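PDB 3R2C: N utilization substance protein B from Aquifex aeolicus, which probably acts in transcription antitermination of ribosomal RNA genes by binding the boxA sequence of their RNA. Local coordinates for residues Met1-Lys5 with Asp42-Tyr46. Numbering follows the deposited sequence.
Sequences MRYRK and DAYEY. With nucleotides of chain E.
Arg4 lays its guanidinium flat on the ring of Tyr46, planes 10° apart, in a cation-pi stack joining the start of helix 3-21 to helix 41-56. Arg4 CG, anti to the carbonyl carbon (chi1 -70°), sits over the Tyr46 face, 3.9 Å from its centroid, and the extended chain beyond carries NE across the ring, 3.6 Å from Tyr46 CE1. With CG anti to the backbone N (chi1 -161°), Tyr46 carries its ring out to Arg4, while its hydroxyl bonds Glu91. Next to this pair, Tyr3 takes Asp42 CB over one ring face, 3.9 Å from the centroid, and Arg4 CG lies against the opposite face. The Asp42 carboxylate is nearly parallel to the Tyr3 ring, and Tyr46 CB meets the ring edge, 4.1 Å from Tyr3 CE2. Replacing Tyr46 with alanine would probably leave the Arg4 guanidinium without its aromatic platform and Glu91 without its hydroxyl partner. Arg2 binds the RNA: NH1 gives a nearly straight bond to N7 of G2 of chain E (2.9 Å), NH2 a bent one to its O6 (2.8 Å). With no hydrogen bond crossing, stacking and CH-pi contacts are likely to hold this nucleotide-binding end against helix 41-56.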
# COMPACT_ATOMS: atom_id res chain seq x y z
N MET A 1 11.20 17.65 -9.88
CA MET A 1 10.56 17.34 -11.19
C MET A 1 9.22 16.61 -10.99
O MET A 1 9.16 15.56 -10.34
CB MET A 1 11.53 16.55 -12.08
CG MET A 1 12.42 15.56 -11.33
SD MET A 1 14.15 15.72 -11.80
CE MET A 1 14.85 16.51 -10.34
N ARG A 2 8.16 17.18 -11.54
CA ARG A 2 6.81 16.76 -11.15
C ARG A 2 6.40 15.32 -11.54
O ARG A 2 5.53 14.72 -10.89
CB ARG A 2 5.77 17.77 -11.67
CG ARG A 2 4.39 17.51 -11.09
CD ARG A 2 3.46 18.73 -11.02
NE ARG A 2 2.35 18.38 -10.15
CZ ARG A 2 2.17 18.84 -8.91
NH1 ARG A 2 3.01 19.74 -8.39
NH2 ARG A 2 1.14 18.40 -8.19
N TYR A 3 7.00 14.74 -12.58
CA TYR A 3 6.68 13.36 -12.94
C TYR A 3 6.97 12.39 -11.78
O TYR A 3 6.40 11.31 -11.72
CB TYR A 3 7.47 12.91 -14.17
CG TYR A 3 8.93 12.66 -13.88
CD1 TYR A 3 9.86 13.69 -13.98
CD2 TYR A 3 9.38 11.41 -13.49
CE1 TYR A 3 11.19 13.48 -13.70
CE2 TYR A 3 10.72 11.20 -13.21
CZ TYR A 3 11.62 12.24 -13.32
OH TYR A 3 12.95 12.03 -13.05
N ARG A 4 7.85 12.77 -10.86
CA ARG A 4 8.12 11.92 -9.70
C ARG A 4 6.93 11.76 -8.74
O ARG A 4 6.89 10.80 -7.98
CB ARG A 4 9.34 12.43 -8.93
CG ARG A 4 10.64 12.24 -9.69
CD ARG A 4 11.79 12.84 -8.94
NE ARG A 4 13.07 12.55 -9.58
CZ ARG A 4 14.25 12.92 -9.08
NH1 ARG A 4 14.30 13.60 -7.94
NH2 ARG A 4 15.36 12.61 -9.72
N LYS A 5 5.97 12.69 -8.77
CA LYS A 5 4.76 12.52 -7.97
C LYS A 5 4.01 11.27 -8.43
O LYS A 5 3.60 10.43 -7.62
CB LYS A 5 3.85 13.74 -8.08
CG LYS A 5 2.63 13.69 -7.17
CD LYS A 5 1.85 15.03 -7.24
CE LYS A 5 0.57 15.01 -6.39
NZ LYS A 5 0.89 14.94 -4.92
N ASP A 42 10.63 8.27 -18.03
CA ASP A 42 11.01 8.98 -16.81
C ASP A 42 10.31 8.40 -15.57
O ASP A 42 10.97 8.06 -14.58
CB ASP A 42 10.82 10.51 -16.93
CG ASP A 42 9.42 10.93 -17.40
OD1 ASP A 42 8.48 10.12 -17.35
OD2 ASP A 42 9.25 12.11 -17.82
N ALA A 43 8.99 8.24 -15.64
CA ALA A 43 8.19 7.84 -14.49
C ALA A 43 8.28 6.33 -14.26
O ALA A 43 8.22 5.86 -13.11
CB ALA A 43 6.74 8.26 -14.67
N TYR A 44 8.40 5.58 -15.34
CA TYR A 44 8.55 4.13 -15.26
C TYR A 44 9.87 3.78 -14.56
O TYR A 44 9.92 2.93 -13.66
CB TYR A 44 8.53 3.53 -16.67
CG TYR A 44 8.77 2.04 -16.70
CD1 TYR A 44 10.06 1.53 -16.76
CD2 TYR A 44 7.71 1.14 -16.66
CE1 TYR A 44 10.29 0.16 -16.78
CE2 TYR A 44 7.93 -0.22 -16.69
CZ TYR A 44 9.22 -0.70 -16.75
OH TYR A 44 9.44 -2.06 -16.78
N GLU A 45 10.95 4.43 -14.98
CA GLU A 45 12.26 4.11 -14.43
C GLU A 45 12.40 4.60 -12.99
O GLU A 45 12.99 3.91 -12.16
CB GLU A 45 13.37 4.68 -15.32
CG GLU A 45 13.50 3.87 -16.62
CD GLU A 45 14.80 4.13 -17.36
OE1 GLU A 45 15.56 5.04 -16.95
OE2 GLU A 45 15.05 3.42 -18.35
N TYR A 46 11.83 5.76 -12.67
CA TYR A 46 11.92 6.25 -11.30
C TYR A 46 11.08 5.38 -10.35
O TYR A 46 11.53 5.04 -9.26
CB TYR A 46 11.51 7.72 -11.20
CG TYR A 46 12.03 8.36 -9.94
CD1 TYR A 46 13.38 8.64 -9.79
CD2 TYR A 46 11.18 8.66 -8.86
CE1 TYR A 46 13.88 9.21 -8.64
CE2 TYR A 46 11.67 9.23 -7.70
CZ TYR A 46 13.03 9.51 -7.60
OH TYR A 46 13.57 10.07 -6.46
O5' G E 1 7.10 22.33 -11.52
C5' G E 1 5.68 22.39 -11.52
C4' G E 1 5.14 22.39 -10.11
O4' G E 1 5.39 21.10 -9.50
C3' G E 1 5.76 23.42 -9.17
O3' G E 1 4.80 23.71 -8.16
C2' G E 1 6.91 22.61 -8.57
O2' G E 1 7.45 23.12 -7.37
C1' G E 1 6.22 21.26 -8.36
N9 G E 1 7.11 20.10 -8.28
C8 G E 1 8.32 19.80 -8.84
N7 G E 1 8.74 18.60 -8.50
C5 G E 1 7.74 18.09 -7.68
C6 G E 1 7.59 16.85 -6.99
O6 G E 1 8.37 15.91 -6.97
N1 G E 1 6.40 16.77 -6.28
C2 G E 1 5.47 17.77 -6.22
N2 G E 1 4.37 17.56 -5.49
N3 G E 1 5.60 18.92 -6.84
C4 G E 1 6.74 19.01 -7.54
P G E 2 4.60 25.20 -7.58
OP1 G E 2 3.30 25.66 -8.03
OP2 G E 2 5.81 25.98 -7.93
O5' G E 2 4.56 24.92 -6.02
C5' G E 2 4.12 25.91 -5.09
C4' G E 2 3.65 25.26 -3.81
O4' G E 2 2.42 24.53 -4.06
C3' G E 2 4.58 24.21 -3.21
O3' G E 2 5.65 24.77 -2.48
C2' G E 2 3.63 23.37 -2.36
O2' G E 2 3.38 24.00 -1.11
C1' G E 2 2.35 23.41 -3.20
N9 G E 2 2.18 22.19 -4.02
C8 G E 2 2.62 21.96 -5.30
N7 G E 2 2.33 20.77 -5.73
C5 G E 2 1.67 20.16 -4.67
C6 G E 2 1.13 18.85 -4.56
O6 G E 2 1.12 17.95 -5.41
N1 G E 2 0.53 18.65 -3.32
C2 G E 2 0.50 19.58 -2.31
N2 G E 2 -0.12 19.19 -1.19
N3 G E 2 1.01 20.80 -2.40
C4 G E 2 1.58 21.02 -3.60